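Local atomic coordinates of glutathione S-transferase (Burkholderia glumae, PDB entry 4ISD), a protein that binds glutathione and, as a member of the glutathione S-transferase family, probably catalyses its transfer to electrophilic substrates. Residues Leu10-Asp15 / Ala19-Ala24; Phe69-Ser74 / Ala78-Glu83; Met176-Val181 / Arg193-Gln198. All blocks are in the same frame, centred on the assembly; numbering follows the deposited sequence.

Contact 1: residues Leu10-Asp15 / Ala19-Ala24; sequences LYVGAD and AFAMSA. With GSH (glutathione), chain F.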
loop_
_atom_site.group_PDB
_atom_site.type_symbol
_atom_site.label_atom_id
_atom_site.label_comp_id
_atom_site.label_asym_id
_atom_site.label_seq_id
_atom_site.Cartn_x
_atom_site.Cartn_y
_atom_site.Cartn_z
ATOM N N LEU A 10 -14.616 5.097 13.126
ATOM C CA LEU A 10 -14.251 4.226 12.018
ATOM C C LEU A 10 -15.445 4.070 11.080
ATOM O O LEU A 10 -16.567 3.790 11.514
ATOM C CB LEU A 10 -13.747 2.875 12.543
ATOM C CG LEU A 10 -13.171 1.861 11.556
ATOM C CD1 LEU A 10 -11.772 2.252 11.120
ATOM C CD2 LEU A 10 -13.174 0.457 12.159
ATOM N N TYR A 11 -15.191 4.306 9.797
ATOM C CA TYR A 11 -16.186 4.177 8.742
ATOM C C TYR A 11 -15.956 2.830 8.081
ATOM O O TYR A 11 -14.838 2.517 7.655
ATOM C CB TYR A 11 -16.052 5.329 7.707
ATOM C CG TYR A 11 -16.414 6.686 8.282
ATOM C CD1 TYR A 11 -15.485 7.418 9.028
ATOM C CD2 TYR A 11 -17.690 7.221 8.113
ATOM C CE1 TYR A 11 -15.814 8.642 9.591
ATOM C CE2 TYR A 11 -18.029 8.448 8.668
ATOM C CZ TYR A 11 -17.085 9.158 9.408
ATOM O OH TYR A 11 -17.408 10.382 9.972
ATOM N N VAL A 12 -17.002 2.023 8.016
ATOM C CA VAL A 12 -16.901 0.690 7.425
ATOM C C VAL A 12 -18.096 0.498 6.503
ATOM O O VAL A 12 -19.031 1.298 6.535
ATOM C CB VAL A 12 -16.856 -0.439 8.518
ATOM C CG1 VAL A 12 -15.613 -0.296 9.400
ATOM C CG2 VAL A 12 -18.113 -0.426 9.382
ATOM N N GLY A 13 -18.066 -0.545 5.676
ATOM C CA GLY A 13 -19.220 -0.886 4.865
ATOM C C GLY A 13 -20.324 -1.388 5.780
ATOM O O GLY A 13 -20.040 -2.062 6.773
ATOM N N ALA A 14 -21.575 -1.065 5.456
ATOM C CA ALA A 14 -22.705 -1.422 6.316
ATOM C C ALA A 14 -22.875 -2.928 6.488
ATOM O O ALA A 14 -23.554 -3.376 7.418
ATOM C CB ALA A 14 -23.997 -0.804 5.797
ATOM N N ASP A 15 -22.256 -3.698 5.593
ATOM C CA ASP A 15 -22.358 -5.159 5.599
ATOM C C ASP A 15 -21.235 -5.871 6.352
ATOM O O ASP A 15 -21.246 -7.093 6.468
ATOM C CB ASP A 15 -22.433 -5.695 4.171
ATOM C CG ASP A 15 -23.750 -5.381 3.510
ATOM O OD1 ASP A 15 -24.735 -5.145 4.243
ATOM O OD2 ASP A 15 -23.804 -5.373 2.261
ATOM N N ALA A 19 -12.592 -6.971 3.825
ATOM C CA ALA A 19 -11.407 -7.507 4.476
ATOM C C ALA A 19 -10.543 -6.379 5.016
ATOM O O ALA A 19 -9.697 -6.584 5.893
ATOM C CB ALA A 19 -10.614 -8.314 3.493
ATOM N N PHE A 20 -10.743 -5.184 4.477
ATOM C CA PHE A 20 -9.872 -4.071 4.798
ATOM C C PHE A 20 -10.437 -3.247 5.933
ATOM O O PHE A 20 -9.687 -2.690 6.735
ATOM C CB PHE A 20 -9.614 -3.227 3.549
ATOM C CG PHE A 20 -9.027 -4.017 2.417
ATOM C CD1 PHE A 20 -7.820 -4.693 2.589
ATOM C CD2 PHE A 20 -9.690 -4.117 1.196
ATOM C CE1 PHE A 20 -7.268 -5.444 1.554
ATOM C CE2 PHE A 20 -9.156 -4.863 0.153
ATOM C CZ PHE A 20 -7.938 -5.526 0.326
ATOM N N ALA A 21 -11.761 -3.182 5.997
ATOM C CA ALA A 21 -12.435 -2.580 7.129
ATOM C C ALA A 21 -12.023 -3.362 8.369
ATOM O O ALA A 21 -11.612 -2.790 9.388
ATOM C CB ALA A 21 -13.936 -2.643 6.936
ATOM N N MET A 22 -12.106 -4.682 8.257
ATOM C CA MET A 22 -11.791 -5.567 9.368
ATOM C C MET A 22 -10.361 -5.355 9.854
ATOM O O MET A 22 -10.079 -5.378 11.062
ATOM C CB MET A 22 -11.992 -7.009 8.941
ATOM C CG MET A 22 -11.615 -8.011 9.992
ATOM S SD MET A 22 -12.071 -9.660 9.456
ATOM C CE MET A 22 -10.730 -10.543 10.224
ATOM N N SER A 23 -9.467 -5.121 8.906
ATOM C CA SER A 23 -8.066 -4.886 9.218
ATOM C C SER A 23 -7.855 -3.675 10.125
ATOM O O SER A 23 -7.101 -3.748 11.101
ATOM C CB SER A 23 -7.277 -4.698 7.929
ATOM O OG SER A 23 -5.893 -4.643 8.224
ATOM N N ALA A 24 -8.519 -2.564 9.803
ATOM C CA ALA A 24 -8.368 -1.341 10.594
ATOM C C ALA A 24 -8.994 -1.526 11.971
ATOM O O ALA A 24 -8.436 -1.104 12.992
ATOM C CB ALA A 24 -8.988 -0.123 9.871
HETATM N N1 GSH F . -6.331 -0.521 -0.376
HETATM C CA1 GSH F . -7.596 -0.164 0.230
HETATM C C1 GSH F . -7.565 -0.242 1.732
HETATM O O11 GSH F . -6.785 -1.029 2.343
HETATM O O12 GSH F . -8.330 0.519 2.386
HETATM C CB1 GSH F . -8.758 -0.925 -0.355
HETATM C CG1 GSH F . -10.063 -0.346 0.212
HETATM C CD1 GSH F . -11.263 -0.970 -0.526
HETATM O OE1 GSH F . -11.083 -1.635 -1.539
HETATM N N2 GSH F . -12.619 -0.776 -0.008
HETATM C CA2 GSH F . -13.779 -1.345 -0.658
HETATM C C2 GSH F . -14.677 -0.257 -1.162
HETATM O O2 GSH F . -14.787 0.797 -0.563
HETATM C CB2 GSH F . -14.576 -2.175 0.306
HETATM S SG2 GSH F . -14.762 -3.808 -0.368
HETATM N N3 GSH F . -15.443 -0.442 -2.371
HETATM C CA3 GSH F . -16.287 0.651 -2.808
HETATM C C3 GSH F . -15.676 1.214 -4.060
HETATM O O31 GSH F . -14.448 1.026 -4.297
HETATM O O32 GSH F . -16.395 1.863 -4.874
#
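Val12 and Ala21 mark the nearest approach of the two backbones, with CA of Val12 5.5 Å from CA of Ala21. Further back along the strand the gap widens: CA of Leu10 is 8.2 Å from CA of Ala24. Leu10-Gly13 is the end of the first strand. Ala19-Ala24 lies in the first part of the helix that follows. The side chains that meet are all apolar and buried. Val12 reaches over with its CG1 branch, which lies 3.8 Å from the CB of Ala21. With CG1 anti to the carbonyl carbon, chi1 -63°, this branch is the one turned to the helix. A second contact lies about one turn along the helix, where Leu10 places CD1 3.9 Å from the CB of Ala24. The helix offers only methyl groups here, three residues apart, which is consistent with the close approach at Val12. Trp207 of helix 202-212 also packs on Ala21, and Phe35 packs on Leu10. Ser18 OG is hydrogen-bonded to the backbone N of both Phe20 and Ala21, near the start of the helix. Phe20 takes no part in the strand contact. Its ring lies obliquely beside the glutamyl chain of glutathione, CD2 being 3.7 Å from CB1 of the ligand. Strand, loop and helix form the first half of the beta-alpha-beta unit that opens the thioredoxin-like domain of glutathione S-transferases. In that fold the start of this helix borders the glutathione site, as Ser18 and Phe20 do in this protein.

Contact 2: residues Phe69-Ser74 / Ala78-Glu83; sequences FTLSES and AEYLDE. With GSH (glutathione), chain F.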
loop_
_atom_site.group_PDB
_atom_site.type_symbol
_atom_site.label_atom_id
_atom_site.label_comp_id
_atom_site.label_asym_id
_atom_site.label_seq_id
_atom_site.Cartn_x
_atom_site.Cartn_y
_atom_site.Cartn_z
ATOM N N PHE A 69 -8.530 14.731 12.304
ATOM C CA PHE A 69 -7.811 14.217 11.160
ATOM C C PHE A 69 -8.537 13.038 10.534
ATOM O O PHE A 69 -8.905 12.098 11.227
ATOM C CB PHE A 69 -6.439 13.768 11.657
ATOM C CG PHE A 69 -5.537 13.230 10.587
ATOM C CD1 PHE A 69 -5.073 14.055 9.579
ATOM C CD2 PHE A 69 -5.123 11.897 10.620
ATOM C CE1 PHE A 69 -4.232 13.566 8.607
ATOM C CE2 PHE A 69 -4.278 11.398 9.651
ATOM C CZ PHE A 69 -3.825 12.239 8.643
ATOM N N THR A 70 -8.729 13.064 9.222
ATOM C CA THR A 70 -9.333 11.909 8.559
ATOM C C THR A 70 -8.356 11.238 7.606
ATOM O O THR A 70 -7.507 11.895 6.999
ATOM C CB THR A 70 -10.637 12.258 7.841
ATOM O OG1 THR A 70 -10.350 13.172 6.790
ATOM C CG2 THR A 70 -11.624 12.903 8.813
ATOM N N LEU A 71 -8.477 9.917 7.493
ATOM C CA LEU A 71 -7.476 9.108 6.812
ATOM C C LEU A 71 -8.107 7.838 6.248
ATOM O O LEU A 71 -8.732 7.079 6.989
ATOM C CB LEU A 71 -6.359 8.736 7.799
ATOM C CG LEU A 71 -5.136 8.057 7.184
ATOM C CD1 LEU A 71 -4.392 9.030 6.295
ATOM C CD2 LEU A 71 -4.207 7.499 8.240
ATOM N N SER A 72 -7.945 7.608 4.943
ATOM C CA SER A 72 -8.383 6.349 4.312
ATOM C C SER A 72 -7.211 5.387 4.046
ATOM O O SER A 72 -6.080 5.671 4.443
ATOM C CB SER A 72 -9.166 6.623 3.027
ATOM O OG SER A 72 -10.530 6.924 3.314
ATOM N N GLU A 73 -7.486 4.259 3.388
ATOM C CA GLU A 73 -6.480 3.211 3.140
ATOM C C GLU A 73 -6.009 2.555 4.445
ATOM O O GLU A 73 -5.225 3.147 5.216
ATOM C CB GLU A 73 -5.277 3.715 2.331
ATOM C CG GLU A 73 -5.613 4.183 0.921
ATOM C CD GLU A 73 -6.052 3.038 0.029
ATOM O OE1 GLU A 73 -5.304 2.042 -0.025
ATOM O OE2 GLU A 73 -7.143 3.128 -0.596
ATOM N N SER A 74 -6.486 1.321 4.653
ATOM C CA SER A 74 -6.308 0.582 5.897
ATOM C C SER A 74 -4.849 0.394 6.318
ATOM O O SER A 74 -4.534 0.463 7.518
ATOM C CB SER A 74 -7.016 -0.773 5.816
ATOM O OG SER A 74 -6.348 -1.662 4.943
ATOM N N ALA A 78 -3.071 1.693 9.708
ATOM C CA ALA A 78 -2.236 0.892 10.606
ATOM C C ALA A 78 -0.913 1.587 10.939
ATOM O O ALA A 78 -0.488 1.595 12.102
ATOM C CB ALA A 78 -1.976 -0.481 10.019
ATOM N N GLU A 79 -0.279 2.178 9.927
ATOM C CA GLU A 79 1.009 2.861 10.084
ATOM C C GLU A 79 0.867 4.074 10.983
ATOM O O GLU A 79 1.767 4.415 11.764
ATOM C CB GLU A 79 1.512 3.333 8.718
ATOM C CG GLU A 79 1.768 2.222 7.726
ATOM C CD GLU A 79 3.142 1.621 7.886
ATOM O OE1 GLU A 79 3.946 2.151 8.694
ATOM O OE2 GLU A 79 3.416 0.616 7.201
ATOM N N TYR A 80 -0.275 4.735 10.850
ATOM C CA TYR A 80 -0.530 5.982 11.553
ATOM C C TYR A 80 -0.903 5.745 13.011
ATOM O O TYR A 80 -0.428 6.462 13.904
ATOM C CB TYR A 80 -1.636 6.757 10.834
ATOM C CG TYR A 80 -2.169 7.932 11.611
ATOM C CD1 TYR A 80 -1.454 9.123 11.681
ATOM C CD2 TYR A 80 -3.395 7.852 12.276
ATOM C CE1 TYR A 80 -1.945 10.207 12.395
ATOM C CE2 TYR A 80 -3.893 8.928 12.980
ATOM C CZ TYR A 80 -3.162 10.097 13.043
ATOM O OH TYR A 80 -3.651 11.164 13.755
ATOM N N LEU A 81 -1.760 4.754 13.259
ATOM C CA LEU A 81 -2.111 4.417 14.639
ATOM C C LEU A 81 -0.880 3.900 15.388
ATOM O O LEU A 81 -0.709 4.166 16.569
ATOM C CB LEU A 81 -3.270 3.424 14.703
ATOM C CG LEU A 81 -4.638 3.948 14.247
ATOM C CD1 LEU A 81 -5.656 2.804 14.182
ATOM C CD2 LEU A 81 -5.134 5.051 15.166
ATOM N N ASP A 82 -0.001 3.206 14.671
ATOM C CA ASP A 82 1.254 2.734 15.243
ATOM C C ASP A 82 2.213 3.862 15.614
ATOM O O ASP A 82 3.089 3.676 16.455
ATOM C CB ASP A 82 1.944 1.765 14.286
ATOM C CG ASP A 82 2.355 0.474 14.965
ATOM O OD1 ASP A 82 1.563 -0.047 15.783
ATOM O OD2 ASP A 82 3.470 -0.016 14.683
ATOM N N GLU A 83 2.063 5.027 14.988
ATOM C CA GLU A 83 2.943 6.156 15.272
ATOM C C GLU A 83 2.389 7.021 16.394
ATOM O O GLU A 83 3.140 7.546 17.226
ATOM C CB GLU A 83 3.187 6.990 14.007
ATOM C CG GLU A 83 4.496 6.651 13.314
ATOM C CD GLU A 83 4.576 7.165 11.902
ATOM O OE1 GLU A 83 3.950 8.202 11.608
ATOM O OE2 GLU A 83 5.258 6.516 11.077
HETATM N N1 GSH F . -6.331 -0.521 -0.376
HETATM C CA1 GSH F . -7.596 -0.164 0.230
HETATM C C1 GSH F . -7.565 -0.242 1.732
HETATM O O11 GSH F . -6.785 -1.029 2.343
HETATM O O12 GSH F . -8.330 0.519 2.386
HETATM C CB1 GSH F . -8.758 -0.925 -0.355
HETATM C CG1 GSH F . -10.063 -0.346 0.212
HETATM C CD1 GSH F . -11.263 -0.970 -0.526
HETATM O OE1 GSH F . -11.083 -1.635 -1.539
HETATM N N2 GSH F . -12.619 -0.776 -0.008
HETATM C CA2 GSH F . -13.779 -1.345 -0.658
HETATM C C2 GSH F . -14.677 -0.257 -1.162
HETATM O O2 GSH F . -14.787 0.797 -0.563
HETATM C CB2 GSH F . -14.576 -2.175 0.306
HETATM S SG2 GSH F . -14.762 -3.808 -0.368
HETATM N N3 GSH F . -15.443 -0.442 -2.371
HETATM C CA3 GSH F . -16.287 0.651 -2.808
HETATM C C3 GSH F . -15.676 1.214 -4.060
HETATM O O31 GSH F . -14.448 1.026 -4.297
HETATM O O32 GSH F . -16.395 1.863 -4.874
#
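Phe69 and Tyr80 form the aromatic part of the contact. Their ring centroids are 5.0 Å apart and the planes are inclined at 42°. The two side chains run alongside in opposite senses. CE2 of Phe69 lies over one face of the Tyr80 ring, toward its rim, and CD2 of Phe69 is 3.6 Å from CZ of Tyr80. Tyr80 CG is anti to the backbone N (chi1 169°), which carries the ring toward strand 69-72. The Tyr80 ring also meets His66 edge-to-face. Leu71 adds the aliphatic part: its CD2 touches CB of Tyr80 at 3.7 Å. The backbone part is one helical bond, Ala78 N to Ser74 O, at 2.9 Å. It belongs to the first turn of helix 74-84, which Glu73 precedes as N-cap residue. Three hydrogen bonds go to the glutamyl end of glutathione. Ligand N1 donates to Glu73 OE1 at 2.8 Å. Ser74 grips both carboxylate oxygens, with its N bonded to O12 at 3.0 Å and its OG donating to O11 at 2.7 Å. Glu73 OE2 pairs with Arg60, and Arg112 also bonds Ser74 OG. The second subunit packs against this region, its Gln106 bonding Ser72 N and its Ser113 bonding the ligand. The chemistry joins two tasks. Apolar side chains pack strand 69-72 on its helix, and Glu73 and Ser74, at the helix start, bind the ligand's amine and carboxylate. The N terminus of helix 74-84, next to that carboxylate, would probably favour its negative charge.

Contact 3: residues Met176-Val181 / Arg193-Gln198; sequences MLNRLV and RYVERQ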
loop_
_atom_site.group_PDB
_atom_site.type_symbol
_atom_site.label_atom_id
_atom_site.label_comp_id
_atom_site.label_asym_id
_atom_site.label_seq_id
_atom_site.Cartn_x
_atom_site.Cartn_y
_atom_site.Cartn_z
ATOM N N MET A 176 -6.926 -13.086 3.173
ATOM C CA MET A 176 -6.653 -13.352 1.754
ATOM C C MET A 176 -6.558 -14.841 1.486
ATOM O O MET A 176 -7.082 -15.318 0.479
ATOM C CB MET A 176 -5.371 -12.649 1.296
ATOM C CG MET A 176 -5.022 -12.819 -0.190
ATOM S SD MET A 176 -6.124 -12.023 -1.409
ATOM C CE MET A 176 -6.646 -10.551 -0.538
ATOM N N LEU A 177 -5.924 -15.586 2.400
ATOM C CA LEU A 177 -5.772 -17.033 2.214
ATOM C C LEU A 177 -7.099 -17.782 2.091
ATOM O O LEU A 177 -7.118 -18.924 1.655
ATOM C CB LEU A 177 -4.899 -17.664 3.305
ATOM C CG LEU A 177 -3.419 -17.269 3.262
ATOM C CD1 LEU A 177 -2.700 -17.752 4.514
ATOM C CD2 LEU A 177 -2.738 -17.786 1.990
ATOM N N ASN A 178 -8.208 -17.139 2.446
ATOM C CA ASN A 178 -9.507 -17.794 2.322
ATOM C C ASN A 178 -9.956 -17.951 0.869
ATOM O O ASN A 178 -10.979 -18.579 0.592
ATOM C CB ASN A 178 -10.573 -17.091 3.173
ATOM C CG ASN A 178 -10.527 -17.523 4.642
ATOM O OD1 ASN A 178 -9.992 -16.814 5.509
ATOM N ND2 ASN A 178 -11.082 -18.703 4.922
ATOM N N ARG A 179 -9.177 -17.390 -0.054
ATOM C CA ARG A 179 -9.474 -17.486 -1.480
ATOM C C ARG A 179 -8.925 -18.778 -2.053
ATOM O O ARG A 179 -9.203 -19.126 -3.210
ATOM C CB ARG A 179 -8.865 -16.312 -2.244
ATOM C CG ARG A 179 -9.360 -14.953 -1.812
ATOM C CD ARG A 179 -10.800 -14.721 -2.211
ATOM N NE ARG A 179 -11.151 -13.316 -2.035
ATOM C CZ ARG A 179 -12.221 -12.739 -2.570
ATOM N NH1 ARG A 179 -12.458 -11.449 -2.360
ATOM N NH2 ARG A 179 -13.051 -13.453 -3.320
ATOM N N LEU A 180 -8.128 -19.478 -1.251
ATOM C CA LEU A 180 -7.547 -20.742 -1.683
ATOM C C LEU A 180 -8.655 -21.770 -1.897
ATOM O O LEU A 180 -8.522 -22.694 -2.707
ATOM C CB LEU A 180 -6.522 -21.240 -0.663
ATOM C CG LEU A 180 -5.203 -20.460 -0.648
ATOM C CD1 LEU A 180 -4.239 -21.085 0.355
ATOM C CD2 LEU A 180 -4.594 -20.444 -2.039
ATOM N N VAL A 181 -9.760 -21.569 -1.188
ATOM C CA VAL A 181 -10.913 -22.447 -1.284
ATOM C C VAL A 181 -11.473 -22.504 -2.712
ATOM O O VAL A 181 -12.059 -23.519 -3.113
ATOM C CB VAL A 181 -12.015 -22.055 -0.261
ATOM C CG1 VAL A 181 -12.760 -20.827 -0.729
ATOM C CG2 VAL A 181 -12.982 -23.190 -0.059
ATOM N N ARG A 193 -4.318 -24.226 9.509
ATOM C CA ARG A 193 -4.155 -23.966 10.936
ATOM C C ARG A 193 -3.886 -22.488 11.200
ATOM O O ARG A 193 -4.522 -21.874 12.054
ATOM C CB ARG A 193 -3.037 -24.836 11.515
ATOM C CG ARG A 193 -3.455 -26.300 11.726
ATOM C CD ARG A 193 -2.401 -27.094 12.485
ATOM N NE ARG A 193 -1.305 -27.536 11.624
ATOM C CZ ARG A 193 -1.330 -28.655 10.901
ATOM N NH1 ARG A 193 -2.404 -29.436 10.921
ATOM N NH2 ARG A 193 -0.287 -29.003 10.159
ATOM N N TYR A 194 -2.950 -21.931 10.442
ATOM C CA TYR A 194 -2.649 -20.511 10.463
ATOM C C TYR A 194 -3.921 -19.665 10.326
ATOM O O TYR A 194 -4.205 -18.805 11.176
ATOM C CB TYR A 194 -1.666 -20.188 9.341
ATOM C CG TYR A 194 -1.393 -18.721 9.159
ATOM C CD1 TYR A 194 -0.398 -18.088 9.889
ATOM C CD2 TYR A 194 -2.110 -17.972 8.235
ATOM C CE1 TYR A 194 -0.137 -16.744 9.722
ATOM C CE2 TYR A 194 -1.857 -16.627 8.053
ATOM C CZ TYR A 194 -0.869 -16.017 8.801
ATOM O OH TYR A 194 -0.611 -14.678 8.627
ATOM N N VAL A 195 -4.695 -19.919 9.277
ATOM C CA VAL A 195 -5.938 -19.188 9.077
ATOM C C VAL A 195 -6.848 -19.310 10.309
ATOM O O VAL A 195 -7.448 -18.329 10.762
ATOM C CB VAL A 195 -6.676 -19.709 7.845
ATOM C CG1 VAL A 195 -8.027 -19.022 7.708
ATOM C CG2 VAL A 195 -5.820 -19.519 6.592
ATOM N N GLU A 196 -6.926 -20.515 10.865
ATOM C CA GLU A 196 -7.800 -20.780 12.002
ATOM C C GLU A 196 -7.312 -20.005 13.224
ATOM O O GLU A 196 -8.094 -19.321 13.899
ATOM C CB GLU A 196 -7.847 -22.278 12.298
ATOM C CG GLU A 196 -8.942 -22.684 13.293
ATOM C CD GLU A 196 -8.924 -24.162 13.639
ATOM O OE1 GLU A 196 -8.291 -24.953 12.905
ATOM O OE2 GLU A 196 -9.553 -24.535 14.650
ATOM N N ARG A 197 -6.015 -20.125 13.487
ATOM C CA ARG A 197 -5.292 -19.404 14.533
ATOM C C ARG A 197 -5.631 -17.907 14.482
ATOM O O ARG A 197 -6.064 -17.309 15.483
ATOM C CB ARG A 197 -3.811 -19.572 14.205
ATOM C CG ARG A 197 -2.849 -19.705 15.340
ATOM C CD ARG A 197 -1.421 -19.791 14.744
ATOM N NE ARG A 197 -1.246 -20.954 13.871
ATOM C CZ ARG A 197 -0.236 -21.123 13.017
ATOM N NH1 ARG A 197 0.694 -20.184 12.881
ATOM N NH2 ARG A 197 -0.166 -22.231 12.276
ATOM N N GLN A 198 -5.420 -17.318 13.301
ATOM C CA GLN A 198 -5.607 -15.886 13.077
ATOM C C GLN A 198 -7.058 -15.405 13.204
ATOM O O GLN A 198 -7.294 -14.303 13.689
ATOM C CB GLN A 198 -5.025 -15.474 11.718
ATOM C CG GLN A 198 -3.506 -15.642 11.590
ATOM C CD GLN A 198 -2.740 -14.944 12.702
ATOM O OE1 GLN A 198 -3.172 -13.908 13.198
ATOM N NE2 GLN A 198 -1.604 -15.521 13.113
#
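Leu177 and Val195 mark the nearest approach of the backbones, with CA of Leu177 7.2 Å from CA of Val195, where the end of helix 168-177 and the 3-10 turn after it meet helix 189-199. Leu177 is buried and faces two residues. Its CD1 meets the ring of Tyr194 obliquely, 3.8 Å from CD2, and the two side chains run roughly perpendicular. Its CB lies 3.9 Å from CG2 of Val195. The other branch of Val195, CG1, is anti to the backbone N (chi1 175°) and points to Asn178, with OD1 of Asn178 at 3.7 Å. That is van der Waals contact with a methyl; the hydrogen bond of OD1 is with Trp199 NE1. On the Tyr194 ring, Gln198 CG sits over the centre of one face. The hydroxyl of Tyr194 bonds Asp170, on the same helix as Leu177. Leu147 and Ala151 of helix 139-154 also pack on Leu177. The two helices of the C-terminal helical domain are therefore joined in two ways: an apolar seam of Leu177, Val195 and the tyrosine ring, with polar bonds at its borders from Tyr194 to Asp170 and from Trp199 to Asn178.

In the fold
The three contacts follow one another along the chain, and none nests in or crosses another. Contact 1 closes a short loop between the first strand and the first helix. Contact 2 joins the last strand of the sheet to the helix that follows, and the three residues between its segments are all helical. Both belong to the thioredoxin-like domain. They touch each other, Phe20 O lying 3.4 Å from Ser74 CB, and both border the same glutathione. Contact 3 closes a longer loop in the helical domain and lies on the opposite side of the chain's centre from contact 2, about 25 Å between centres. Helix 168-177, at whose C-terminal part contact 3 lies, also packs on Ala19 and Met22, so it connects the two domains.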